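Local coordinates for chaperone SycD (Yersinia enterocolitica, PDB 2VGX), which acts as a type III secretion chaperone for translocator proteins and probably also modulates yop operon expression, at residues B[8-11]-B[12-16]. Sequence-based numbering, arbitrary orientation.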
ATOM      1  N   GLY B   8      20.513   4.980   6.981  1.00 15.12           N
ATOM      2  CA  GLY B   8      19.300   5.396   6.301  1.00 16.00           C
ATOM      3  C   GLY B   8      18.674   4.277   5.486  1.00 16.25           C
ATOM      4  O   GLY B   8      17.446   4.201   5.360  1.00 17.24           O
ATOM      5  N   THR B   9      19.519   3.438   4.905  1.00 14.44           N
ATOM      6  CA  THR B   9      19.057   2.275   4.117  1.00 14.54           C
ATOM      7  C   THR B   9      18.270   1.328   5.034  1.00 16.60           C
ATOM      8  O   THR B   9      17.141   0.922   4.727  1.00 17.27           O
ATOM      9  CB  THR B   9      20.252   1.524   3.457  1.00 15.55           C
ATOM     10  OG1 THR B   9      21.098   2.457   2.742  1.00 15.66           O
ATOM     11  CG2 THR B   9      19.760   0.405   2.476  1.00 18.89           C
ATOM     12  N   ILE B  10      18.855   0.954   6.165  1.00 17.59           N
ATOM     13  CA  ILE B  10      18.162   0.013   7.048  1.00 18.42           C
ATOM     14  C   ILE B  10      16.868   0.642   7.525  1.00 18.45           C
ATOM     15  O   ILE B  10      15.864  -0.043   7.662  1.00 17.55           O
ATOM     16  CB  ILE B  10      19.027  -0.431   8.277  1.00 19.20           C
ATOM     17  CG1 ILE B  10      20.275  -1.218   7.857  1.00 20.70           C
ATOM     18  CG2 ILE B  10      18.217  -1.303   9.218  1.00 21.29           C
ATOM     19  CD1 ILE B  10      20.079  -2.215   6.691  1.00 22.02           C
ATOM     20  N   ALA B  11      16.874   1.949   7.768  1.00 17.52           N
ATOM     21  CA  ALA B  11      15.667   2.597   8.259  1.00 18.84           C
ATOM     22  C   ALA B  11      14.583   2.593   7.200  1.00 18.92           C
ATOM     23  O   ALA B  11      13.416   2.415   7.516  1.00 20.82           O
ATOM     24  CB  ALA B  11      15.949   4.025   8.717  1.00 20.90           C
ATOM     25  N   MET B  12      14.974   2.777   5.946  1.00 18.20           N
ATOM     26  CA  MET B  12      14.022   2.832   4.851  1.00 20.13           C
ATOM     27  C   MET B  12      13.385   1.445   4.692  1.00 16.92           C
ATOM     28  O   MET B  12      12.207   1.354   4.387  1.00 17.25           O
ATOM     29  CB  MET B  12      14.714   3.312   3.568  1.00 25.14           C
ATOM     30  CG  MET B  12      13.892   3.250   2.297  1.00 30.48           C
ATOM     31  SD  MET B  12      12.634   4.538   2.167  1.00 37.11           S
ATOM     32  CE  MET B  12      11.511   3.772   1.016  1.00 32.50           C
ATOM     33  N   LEU B  13      14.156   0.377   4.919  1.00 12.43           N
ATOM     34  CA  LEU B  13      13.623  -0.992   4.785  1.00  9.74           C
ATOM     35  C   LEU B  13      12.709  -1.451   5.919  1.00 11.87           C
ATOM     36  O   LEU B  13      11.988  -2.445   5.784  1.00 10.34           O
ATOM     37  CB  LEU B  13      14.739  -2.019   4.557  1.00 10.89           C
ATOM     38  CG  LEU B  13      15.619  -1.807   3.307  1.00 10.77           C
ATOM     39  CD1 LEU B  13      16.652  -2.908   3.166  1.00 15.24           C
ATOM     40  CD2 LEU B  13      14.783  -1.709   2.023  1.00 13.51           C
ATOM     41  N   ASN B  14      12.753  -0.736   7.033  1.00 14.01           N
ATOM     42  CA  ASN B  14      11.996  -1.093   8.239  1.00 18.14           C
ATOM     43  C   ASN B  14      10.777  -0.232   8.538  1.00 18.68           C
ATOM     44  O   ASN B  14      10.004  -0.553   9.434  1.00 20.41           O
ATOM     45  CB  ASN B  14      12.934  -1.031   9.443  1.00 19.69           C
ATOM     46  CG  ASN B  14      13.668  -2.323   9.653  1.00 23.17           C
ATOM     47  OD1 ASN B  14      13.052  -3.384   9.746  1.00 22.57           O
ATOM     48  ND2 ASN B  14      14.987  -2.250   9.723  1.00 23.52           N
ATOM     49  N   GLU B  15      10.608   0.856   7.805  1.00 18.84           N
ATOM     50  CA  GLU B  15       9.554   1.817   8.089  1.00 19.33           C
ATOM     51  C   GLU B  15       8.817   2.161   6.844  1.00 16.66           C
ATOM     52  O   GLU B  15       9.417   2.222   5.788  1.00 16.45           O
ATOM     53  CB  GLU B  15      10.144   3.144   8.612  1.00 24.10           C
ATOM     54  CG  GLU B  15      11.002   2.996   9.818  1.00 30.91           C
ATOM     55  CD  GLU B  15      11.341   4.316  10.486  1.00 33.82           C
ATOM     56  OE1 GLU B  15      11.312   5.384   9.819  1.00 35.56           O
ATOM     57  OE2 GLU B  15      11.633   4.265  11.705  1.00 38.11           O
ATOM     58  N   ILE B  16       7.511   2.400   6.985  1.00 15.39           N
ATOM     59  CA  ILE B  16       6.692   2.979   5.934  1.00 15.17           C
ATOM     60  C   ILE B  16       6.832   4.510   6.021  1.00 14.80           C
ATOM     61  O   ILE B  16       6.508   5.086   7.054  1.00 16.26           O
ATOM     62  CB  ILE B  16       5.217   2.630   6.169  1.00 17.03           C
ATOM     63  CG1 ILE B  16       5.009   1.114   6.393  1.00 18.90           C
ATOM     64  CG2 ILE B  16       4.319   3.237   5.071  1.00 16.80           C
ATOM     65  CD1 ILE B  16       5.224   0.306   5.224  1.00 21.87           C
TER
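Asn14 reaches back one helical turn to the carbonyl of Ile10. CB lies 3.6 Å from Ile10 O; chi1 of -87° then turns CG back along the helix, so the amide stays close to that same oxygen. At the tip, Asn14 ND2 gives Ile10 O a weak, bent hydrogen bond of 3.1 Å, and it also packs against Ile10 CG2 at 3.4 Å, the two side chains running side by side in the same direction. The backbone N of Asn14 adds a second weak bond to Ile10 O, so two N-H donors of one residue share this acceptor. The straighter bond of Asn14 N goes to Ala11 O, 3.3 Å away, but the donor sits well above that carbonyl's plane. Just before it the pattern is regular: Met12 N bonds to Gly8 O at 2.9 Å and Leu13 N to Thr9 O at 3.0 Å. Leu13 CG lies 3.4 Å from Thr9 O, while Glu15 CG lies alongside Ala11 O. Thr9 OG1 hydrogen-bonds to Leu3 O and Gly6 N, tying the helix to the residues just before it in this construct. A basic side chain of the neighbouring chain bonds to Leu13 O, and Met12 packs on Asp19 and Thr20 of helix 18-33. Asn14 N, divided between Ile10 O and Ala11 O, makes a bifurcated bond late in a short alpha-helix, here the N-terminal helix that meets the partner chain.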